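Putative DNA-binding protein (Salmonella choleraesuis, PDB 2HX0) is of unknown function but probably binds DNA, and holds a magnesium ion on a site of three histidines. Local coordinates at residues W48-T53 against E119-E124; T73-V78 against T113-L118; G89-L94 against G105-P110. The protein carries 2 engineered substitutions. One frame throughout, in Å; residues are numbered along the deposited sequence.

How the contacts relate
From the N terminus, residues 48-53 come first, then 73-78 and 89-94; the chain then turns back and supplies the partners in reverse order, 105-110, 113-118 and 119-124. Contact 3 closes the shortest loop, a beta hairpin; contact 2 encloses that hairpin, and contact 1 encloses both, so the three are nested and none cross. All lie in one antiparallel sheet. Contact 1 joins neighbouring strands 47-56 and 113-124, contact 3 joins 89-97 and 103-108, and contact 2 reaches from strand 75-86 to 113-124 past the strand between them. Side chains join them directly: C52 packs on L118 and V78, I49 on L92, and V78 on L94.

Contact 1: residues W48-T53 against E119-E124; sequences WIAGCT and ELVIGE
W48 and G123 begin the ladder with two backbone bonds, W48 N to G123 O at 2.9 Å and G123 N to W48 O at 3.0 Å. At the far end T53 and E119 repeat the pattern, E119 N reaching T53 O at 2.7 Å while T53 N returns to E119 O, which also receives a CA-H...O contact from C52. Between these pairs the antiparallel register slips by one residue. V121 O takes A50 N in its carbonyl plane at 2.9 Å and, weakly, G51 N as well, while V121 N goes to G51 O; A50 and G51 opposite V121 make a classic beta bulge.

Side chains close over the ladder from both faces. The W48 ring has the CA of G123 over its six-membered ring, 3.9 Å from the centroid, a CH-pi contact to which a chi1 of 89° turns the indole. On the face of I49 and C52, C52 SG meets L120 CD2 at 3.5 Å. T53 CG2 lies alongside E119 CB, 3.7 Å away.

The E124 carboxylate is held within its own chain by R45, A46 and R148. Several other polar groups look to other chains. W48 NE1 donates to A50 O of the third subunit, and A50 O in turn accepts W48 NE1 of the second. The E119 carboxylate is gripped by T84, H91 and R132 of the second subunit. The chemistry thus divides the work: backbone groups hold the two strands together inside the chain, while the indole N-H, the bulge carbonyl and the buried E119 carboxylate are satisfied across the trimer interface.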
loop_
_atom_site.group_PDB
_atom_site.type_symbol
_atom_site.label_atom_id
_atom_site.label_comp_id
_atom_site.label_asym_id
_atom_site.label_seq_id
_atom_site.Cartn_x
_atom_site.Cartn_y
_atom_site.Cartn_z
ATOM N N TRP A 48 6.412 -2.089 9.651
ATOM C CA TRP A 48 5.310 -2.352 8.733
ATOM C C TRP A 48 5.853 -2.234 7.319
ATOM O O TRP A 48 6.897 -1.619 7.099
ATOM C CB TRP A 48 4.155 -1.357 8.979
ATOM C CG TRP A 48 4.203 -0.052 8.214
ATOM C CD1 TRP A 48 3.555 0.240 7.047
ATOM C CD2 TRP A 48 4.892 1.143 8.598
ATOM N NE1 TRP A 48 3.795 1.544 6.683
ATOM C CE2 TRP A 48 4.615 2.121 7.618
ATOM C CE3 TRP A 48 5.720 1.481 9.677
ATOM C CZ2 TRP A 48 5.132 3.420 7.686
ATOM C CZ3 TRP A 48 6.237 2.772 9.744
ATOM C CH2 TRP A 48 5.939 3.726 8.751
ATOM N N ILE A 49 5.172 -2.854 6.364
ATOM C CA ILE A 49 5.615 -2.782 4.978
ATOM C C ILE A 49 5.072 -1.483 4.396
ATOM O O ILE A 49 3.863 -1.330 4.224
ATOM C CB ILE A 49 5.074 -3.956 4.146
ATOM C CG1 ILE A 49 5.371 -5.282 4.852
ATOM C CG2 ILE A 49 5.716 -3.930 2.764
ATOM C CD1 ILE A 49 6.861 -5.642 5.113
ATOM N N ALA A 50 5.972 -0.547 4.109
ATOM C CA ALA A 50 5.573 0.750 3.570
ATOM C C ALA A 50 5.486 0.763 2.050
ATOM O O ALA A 50 4.852 1.641 1.470
ATOM C CB ALA A 50 6.542 1.837 4.050
ATOM N N GLY A 51 6.126 -0.204 1.407
ATOM C CA GLY A 51 6.093 -0.274 -0.043
ATOM C C GLY A 51 6.673 -1.592 -0.507
ATOM O O GLY A 51 7.616 -2.096 0.096
ATOM N N CYS A 52 6.110 -2.164 -1.567
ATOM C CA CYS A 52 6.618 -3.436 -2.070
ATOM C C CYS A 52 6.203 -3.725 -3.501
ATOM O O CYS A 52 5.051 -3.512 -3.889
ATOM C CB CYS A 52 6.149 -4.589 -1.171
ATOM S SG CYS A 52 6.718 -6.242 -1.685
ATOM N N THR A 53 7.158 -4.202 -4.286
ATOM C CA THR A 53 6.892 -4.566 -5.668
ATOM C C THR A 53 7.838 -5.700 -6.018
ATOM O O THR A 53 8.929 -5.792 -5.465
ATOM C CB THR A 53 7.125 -3.388 -6.627
ATOM O OG1 THR A 53 6.736 -3.777 -7.949
ATOM C CG2 THR A 53 8.584 -2.976 -6.638
ATOM N N GLU A 119 11.286 -5.862 -4.165
ATOM C CA GLU A 119 11.772 -4.582 -3.664
ATOM C C GLU A 119 10.887 -4.168 -2.508
ATOM O O GLU A 119 9.668 -4.154 -2.634
ATOM C CB GLU A 119 11.716 -3.541 -4.777
ATOM C CG GLU A 119 12.696 -3.822 -5.912
ATOM C CD GLU A 119 12.480 -2.927 -7.119
ATOM O OE1 GLU A 119 12.115 -1.747 -6.935
ATOM O OE2 GLU A 119 12.693 -3.401 -8.257
ATOM N N LEU A 120 11.507 -3.823 -1.387
ATOM C CA LEU A 120 10.756 -3.456 -0.201
ATOM C C LEU A 120 11.234 -2.200 0.496
ATOM O O LEU A 120 12.428 -1.922 0.549
ATOM C CB LEU A 120 10.838 -4.587 0.830
ATOM C CG LEU A 120 10.226 -5.957 0.560
ATOM C CD1 LEU A 120 11.101 -7.034 1.180
ATOM C CD2 LEU A 120 8.820 -6.002 1.137
ATOM N N VAL A 121 10.282 -1.437 1.021
ATOM C CA VAL A 121 10.605 -0.276 1.834
ATOM C C VAL A 121 9.892 -0.615 3.138
ATOM O O VAL A 121 8.664 -0.740 3.171
ATOM C CB VAL A 121 10.057 1.040 1.273
ATOM C CG1 VAL A 121 10.328 2.165 2.276
ATOM C CG2 VAL A 121 10.738 1.358 -0.034
ATOM N N ILE A 122 10.668 -0.811 4.195
ATOM C CA ILE A 122 10.110 -1.165 5.489
ATOM C C ILE A 122 10.243 -0.019 6.478
ATOM O O ILE A 122 11.313 0.560 6.624
ATOM C CB ILE A 122 10.824 -2.410 6.056
ATOM C CG1 ILE A 122 10.588 -3.603 5.118
ATOM C CG2 ILE A 122 10.326 -2.704 7.469
ATOM C CD1 ILE A 122 11.235 -3.532 3.775
ATOM N N GLY A 123 9.142 0.313 7.144
ATOM C CA GLY A 123 9.176 1.377 8.130
ATOM C C GLY A 123 9.277 0.795 9.528
ATOM O O GLY A 123 8.729 -0.271 9.797
ATOM N N GLU A 124 10.005 1.482 10.403
ATOM C CA GLU A 124 10.171 1.073 11.799
ATOM C C GLU A 124 9.780 2.286 12.642
ATOM O O GLU A 124 10.160 3.413 12.326
ATOM C CB GLU A 124 11.628 0.684 12.086
ATOM C CG GLU A 124 12.010 0.670 13.578
ATOM C CD GLU A 124 11.487 -0.539 14.347
ATOM O OE1 GLU A 124 10.549 -1.208 13.871
ATOM O OE2 GLU A 124 12.013 -0.816 15.446
#

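Contact 2: residues T73-V78 against T113-L118; sequences TGTFEV and TVRTTL
R115 reaches from the corner of strand 113-124 to T75, F76 and E77, at the start of strand 75-86 in the antiparallel sheet of this PCC-family fold. The two strands are not neighbours, since strand 47-56 runs between them, and contact is made by side chains, one of which also reaches a backbone carbonyl, and not by a ladder.

The CB of R115 points toward residues 73-78. CG stands opposite the backbone N (chi1 -173°), carrying the chain outward, and a bend at chi3 then lays the guanidinium beside the other strand. CD is the first atom to arrive, 4.2 Å from T75 CG2. NE comes within 3.5 Å of the same methyl, while its hydrogen bond goes to L56 O on the strand between. CZ follows at 3.3 Å from T75 CG2, which sits over the centre of one guanidinium face. NH1 also borders that methyl.

NH2 carries the polar load. It forms a salt bridge with E77 OE2 at 2.6 Å, the carboxylate and guanidinium planes being 61° apart, so the two groups meet through a single pair of atoms. A bend at chi2 of E77 swings its carboxylate back toward R115. The nearest atom of the E77 side chain lies about 3 Å from a magnesium ion, and the side chain packs on H93 of the second subunit. E77 is a magnesium-binding residue of this protein, though no metal bond to it is modelled in this chain; R115 probably helps to place it. Farther along, the V78 and L118 side chains cross at about a right angle, CG2 of V78 meeting CD1 of L118 at 3.8 Å.

The second bond of R115 NH2 runs 3.3 Å to F76 O: the acceptor is near the guanidinium plane, but NH2 stands 64° out of the carbonyl plane, off either lone pair.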
loop_
_atom_site.group_PDB
_atom_site.type_symbol
_atom_site.label_atom_id
_atom_site.label_comp_id
_atom_site.label_asym_id
_atom_site.label_seq_id
_atom_site.Cartn_x
_atom_site.Cartn_y
_atom_site.Cartn_z
ATOM N N THR A 73 2.115 -22.427 -7.731
ATOM C CA THR A 73 3.388 -22.206 -8.388
ATOM C C THR A 73 3.109 -21.725 -9.795
ATOM O O THR A 73 2.211 -22.230 -10.470
ATOM C CB THR A 73 4.239 -23.488 -8.452
ATOM O OG1 THR A 73 4.489 -23.963 -7.125
ATOM C CG2 THR A 73 5.573 -23.202 -9.127
ATOM N N GLY A 74 3.875 -20.738 -10.233
ATOM C CA GLY A 74 3.682 -20.212 -11.565
ATOM C C GLY A 74 4.467 -18.940 -11.765
ATOM O O GLY A 74 5.608 -18.820 -11.313
ATOM N N THR A 75 3.849 -17.992 -12.454
ATOM C CA THR A 75 4.475 -16.713 -12.737
ATOM C C THR A 75 3.543 -15.642 -12.195
ATOM O O THR A 75 2.495 -15.371 -12.780
ATOM C CB THR A 75 4.652 -16.520 -14.254
ATOM O OG1 THR A 75 5.415 -17.612 -14.786
ATOM C CG2 THR A 75 5.372 -15.222 -14.547
ATOM N N PHE A 76 3.924 -15.039 -11.075
ATOM C CA PHE A 76 3.096 -14.018 -10.455
ATOM C C PHE A 76 3.810 -12.701 -10.209
ATOM O O PHE A 76 5.029 -12.654 -10.039
ATOM C CB PHE A 76 2.569 -14.503 -9.105
ATOM C CG PHE A 76 1.754 -15.760 -9.172
ATOM C CD1 PHE A 76 2.361 -17.011 -9.069
ATOM C CD2 PHE A 76 0.370 -15.693 -9.299
ATOM C CE1 PHE A 76 1.593 -18.184 -9.088
ATOM C CE2 PHE A 76 -0.404 -16.848 -9.319
ATOM C CZ PHE A 76 0.210 -18.101 -9.212
ATOM N N GLU A 77 3.029 -11.629 -10.186
ATOM C CA GLU A 77 3.559 -10.309 -9.889
ATOM C C GLU A 77 3.015 -9.968 -8.516
ATOM O O GLU A 77 1.859 -10.272 -8.210
ATOM C CB GLU A 77 3.057 -9.265 -10.888
ATOM C CG GLU A 77 3.595 -9.436 -12.293
ATOM C CD GLU A 77 5.092 -9.243 -12.361
ATOM O OE1 GLU A 77 5.559 -8.121 -12.080
ATOM O OE2 GLU A 77 5.807 -10.213 -12.690
ATOM N N VAL A 78 3.847 -9.364 -7.678
ATOM C CA VAL A 78 3.384 -8.964 -6.358
ATOM C C VAL A 78 2.735 -7.599 -6.535
ATOM O O VAL A 78 3.395 -6.630 -6.917
ATOM C CB VAL A 78 4.540 -8.854 -5.355
ATOM C CG1 VAL A 78 4.035 -8.245 -4.056
ATOM C CG2 VAL A 78 5.125 -10.230 -5.095
ATOM N N THR A 113 8.205 -17.692 -2.849
ATOM C CA THR A 113 9.579 -17.557 -3.323
ATOM C C THR A 113 9.721 -16.512 -4.423
ATOM O O THR A 113 8.899 -16.432 -5.333
ATOM C CB THR A 113 10.132 -18.905 -3.832
ATOM O OG1 THR A 113 9.344 -19.370 -4.933
ATOM C CG2 THR A 113 10.093 -19.943 -2.718
ATOM N N VAL A 114 10.775 -15.709 -4.322
ATOM C CA VAL A 114 11.052 -14.650 -5.288
ATOM C C VAL A 114 11.381 -15.199 -6.674
ATOM O O VAL A 114 12.135 -16.166 -6.813
ATOM C CB VAL A 114 12.230 -13.776 -4.797
ATOM C CG1 VAL A 114 12.544 -12.679 -5.806
ATOM C CG2 VAL A 114 11.881 -13.166 -3.452
ATOM N N ARG A 115 10.818 -14.574 -7.704
ATOM C CA ARG A 115 11.074 -15.004 -9.072
ATOM C C ARG A 115 12.275 -14.239 -9.621
ATOM O O ARG A 115 13.333 -14.824 -9.850
ATOM C CB ARG A 115 9.834 -14.769 -9.943
ATOM C CG ARG A 115 9.942 -15.342 -11.351
ATOM C CD ARG A 115 8.568 -15.727 -11.883
ATOM N NE ARG A 115 7.641 -14.598 -11.930
ATOM C CZ ARG A 115 7.693 -13.623 -12.831
ATOM N NH1 ARG A 115 8.629 -13.634 -13.772
ATOM N NH2 ARG A 115 6.807 -12.634 -12.794
ATOM N N THR A 116 12.118 -12.933 -9.818
ATOM C CA THR A 116 13.216 -12.117 -10.321
ATOM C C THR A 116 13.678 -11.112 -9.272
ATOM O O THR A 116 14.863 -10.784 -9.206
ATOM C CB THR A 116 12.831 -11.339 -11.603
ATOM O OG1 THR A 116 11.774 -10.417 -11.315
ATOM C CG2 THR A 116 12.389 -12.299 -12.696
ATOM N N THR A 117 12.758 -10.637 -8.440
ATOM C CA THR A 117 13.121 -9.652 -7.429
ATOM C C THR A 117 11.952 -9.325 -6.505
ATOM O O THR A 117 10.799 -9.613 -6.812
ATOM C CB THR A 117 13.555 -8.317 -8.105
ATOM O OG1 THR A 117 14.179 -7.458 -7.143
ATOM C CG2 THR A 117 12.335 -7.586 -8.664
ATOM N N LEU A 118 12.265 -8.740 -5.357
ATOM C CA LEU A 118 11.237 -8.267 -4.439
ATOM C C LEU A 118 11.845 -7.019 -3.820
ATOM O O LEU A 118 12.819 -7.096 -3.075
ATOM C CB LEU A 118 10.880 -9.282 -3.352
ATOM C CG LEU A 118 9.585 -8.821 -2.661
ATOM C CD1 LEU A 118 8.413 -8.984 -3.631
ATOM C CD2 LEU A 118 9.334 -9.620 -1.394
#

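Contact 3: residues G89-L94 against G105-P110; sequences GEHLHL and GGHMMP. With MG (magnesium ion), chain B.
L92 and M108, a selenomethionine, lie side by side on the packed side of this hairpin, L92 CD1 touching M108 CE at 3.6 Å. L94 CB borders M108 CB next to them, and helix 31-42 closes over this side, with L35 against L92 and F32 against M108. The backbone is equally close here: M108 N donates to L92 O at 2.8 Å, and L94 and G106 exchange a pair of bonds.

Beyond the M108 N to L92 O bond the strands part, and water 1 bridges them, accepting from L92 N at 3.0 Å and donating to M108 O at 3.1 Å. The opposite side carries the imidazoles of H91, H93 and H107, which meet rim to rim, no ring over the face of another, around a magnesium ion. H91 NE2 and H93 NE2 both bind the metal at 2.2 Å. A chi1 of -176° carries the H107 ring toward the metal, and its rotation at chi2 (71°) offers ND1 and not NE2, at a longer 2.6 Å. Water 2 is a fourth ligand at 2.5 Å.

The outer nitrogen of one ring, H93 ND1, is fixed by V78 O of the third subunit. Alternate residues of one strand and a histidine of its hairpin partner thus form a three-histidine metal site at a subunit interface.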
loop_
_atom_site.group_PDB
_atom_site.type_symbol
_atom_site.label_atom_id
_atom_site.label_comp_id
_atom_site.label_asym_id
_atom_site.label_seq_id
_atom_site.Cartn_x
_atom_site.Cartn_y
_atom_site.Cartn_z
ATOM N N GLY A 89 6.891 -11.704 15.781
ATOM C CA GLY A 89 5.541 -11.808 15.259
ATOM C C GLY A 89 5.339 -10.976 14.013
ATOM O O GLY A 89 6.194 -10.167 13.652
ATOM N N GLU A 90 4.209 -11.187 13.350
ATOM C CA GLU A 90 3.879 -10.449 12.141
ATOM C C GLU A 90 2.451 -10.754 11.715
ATOM O O GLU A 90 1.817 -11.670 12.235
ATOM C CB GLU A 90 4.831 -10.823 10.996
ATOM C CG GLU A 90 4.623 -12.221 10.411
ATOM C CD GLU A 90 5.078 -13.324 11.346
ATOM O OE1 GLU A 90 6.211 -13.225 11.862
ATOM O OE2 GLU A 90 4.313 -14.292 11.555
ATOM N N HIS A 91 1.951 -9.966 10.771
ATOM C CA HIS A 91 0.613 -10.146 10.220
ATOM C C HIS A 91 0.696 -9.513 8.843
ATOM O O HIS A 91 0.594 -8.295 8.706
ATOM C CB HIS A 91 -0.443 -9.438 11.079
ATOM C CG HIS A 91 -1.853 -9.769 10.691
ATOM N ND1 HIS A 91 -2.948 -9.282 11.372
ATOM C CD2 HIS A 91 -2.343 -10.538 9.691
ATOM C CE1 HIS A 91 -4.054 -9.741 10.810
ATOM N NE2 HIS A 91 -3.714 -10.506 9.789
ATOM N N LEU A 92 0.892 -10.349 7.827
ATOM C CA LEU A 92 1.040 -9.867 6.456
ATOM C C LEU A 92 0.036 -10.460 5.482
ATOM O O LEU A 92 -0.252 -11.652 5.529
ATOM C CB LEU A 92 2.456 -10.180 5.957
ATOM C CG LEU A 92 3.592 -9.639 6.830
ATOM C CD1 LEU A 92 4.910 -10.293 6.458
ATOM C CD2 LEU A 92 3.665 -8.136 6.667
ATOM N N HIS A 93 -0.491 -9.617 4.604
ATOM C CA HIS A 93 -1.433 -10.051 3.579
ATOM C C HIS A 93 -0.793 -9.794 2.226
ATOM O O HIS A 93 -0.087 -8.803 2.042
ATOM C CB HIS A 93 -2.758 -9.299 3.707
ATOM C CG HIS A 93 -3.597 -9.767 4.855
ATOM N ND1 HIS A 93 -4.832 -9.231 5.146
ATOM C CD2 HIS A 93 -3.383 -10.739 5.775
ATOM C CE1 HIS A 93 -5.347 -9.852 6.193
ATOM N NE2 HIS A 93 -4.487 -10.772 6.594
ATOM N N LEU A 94 -1.042 -10.693 1.282
ATOM C CA LEU A 94 -0.446 -10.599 -0.042
ATOM C C LEU A 94 -1.458 -10.686 -1.169
ATOM O O LEU A 94 -2.427 -11.442 -1.085
ATOM C CB LEU A 94 0.580 -11.725 -0.203
ATOM C CG LEU A 94 1.198 -12.004 -1.580
ATOM C CD1 LEU A 94 2.144 -10.882 -1.980
ATOM C CD2 LEU A 94 1.951 -13.329 -1.528
ATOM N N GLY A 105 -5.716 -13.077 -3.418
ATOM C CA GLY A 105 -5.251 -12.456 -2.193
ATOM C C GLY A 105 -5.569 -13.262 -0.954
ATOM O O GLY A 105 -6.506 -14.061 -0.936
ATOM N N GLY A 106 -4.782 -13.049 0.091
ATOM C CA GLY A 106 -5.009 -13.760 1.332
ATOM C C GLY A 106 -3.941 -13.467 2.363
ATOM O O GLY A 106 -3.110 -12.575 2.182
ATOM N N HIS A 107 -3.980 -14.221 3.453
ATOM C CA HIS A 107 -3.022 -14.097 4.542
ATOM C C HIS A 107 -1.742 -14.763 4.037
ATOM O O HIS A 107 -1.765 -15.929 3.638
ATOM C CB HIS A 107 -3.579 -14.836 5.766
ATOM C CG HIS A 107 -2.741 -14.714 7.000
ATOM N ND1 HIS A 107 -2.634 -13.544 7.720
ATOM C CD2 HIS A 107 -2.004 -15.634 7.667
ATOM C CE1 HIS A 107 -1.868 -13.749 8.778
ATOM N NE2 HIS A 107 -1.473 -15.008 8.770
HETATM N N MSE A 108 -0.631 -14.033 4.030
HETATM C CA MSE A 108 0.620 -14.596 3.546
HETATM C C MSE A 108 1.194 -15.627 4.510
HETATM O O MSE A 108 1.233 -15.409 5.719
HETATM C CB MSE A 108 1.648 -13.490 3.298
HETATM C CG MSE A 108 2.923 -13.991 2.654
HETATM SE SE MSE A 108 4.035 -12.537 2.050
HETATM C CE MSE A 108 5.257 -12.441 3.537
HETATM N N MSE A 109 1.633 -16.752 3.956
HETATM C CA MSE A 109 2.214 -17.834 4.742
HETATM C C MSE A 109 3.627 -18.124 4.251
HETATM O O MSE A 109 4.026 -17.668 3.182
HETATM C CB MSE A 109 1.380 -19.111 4.584
HETATM C CG MSE A 109 -0.063 -19.004 5.031
HETATM SE SE MSE A 109 -0.215 -18.707 6.925
HETATM C CE MSE A 109 0.417 -20.412 7.556
ATOM N N PRO A 110 4.409 -18.880 5.034
ATOM C CA PRO A 110 5.769 -19.194 4.592
ATOM C C PRO A 110 5.688 -20.044 3.322
ATOM O O PRO A 110 4.821 -20.912 3.205
ATOM C CB PRO A 110 6.342 -19.974 5.771
ATOM C CG PRO A 110 5.633 -19.379 6.942
ATOM C CD PRO A 110 4.210 -19.276 6.440
HETATM MG MG MG B . -4.537 -11.990 8.421
HETATM O O HOH W 1 1.164 -13.297 8.036
HETATM O O HOH W 2 -6.668 -11.069 9.387
#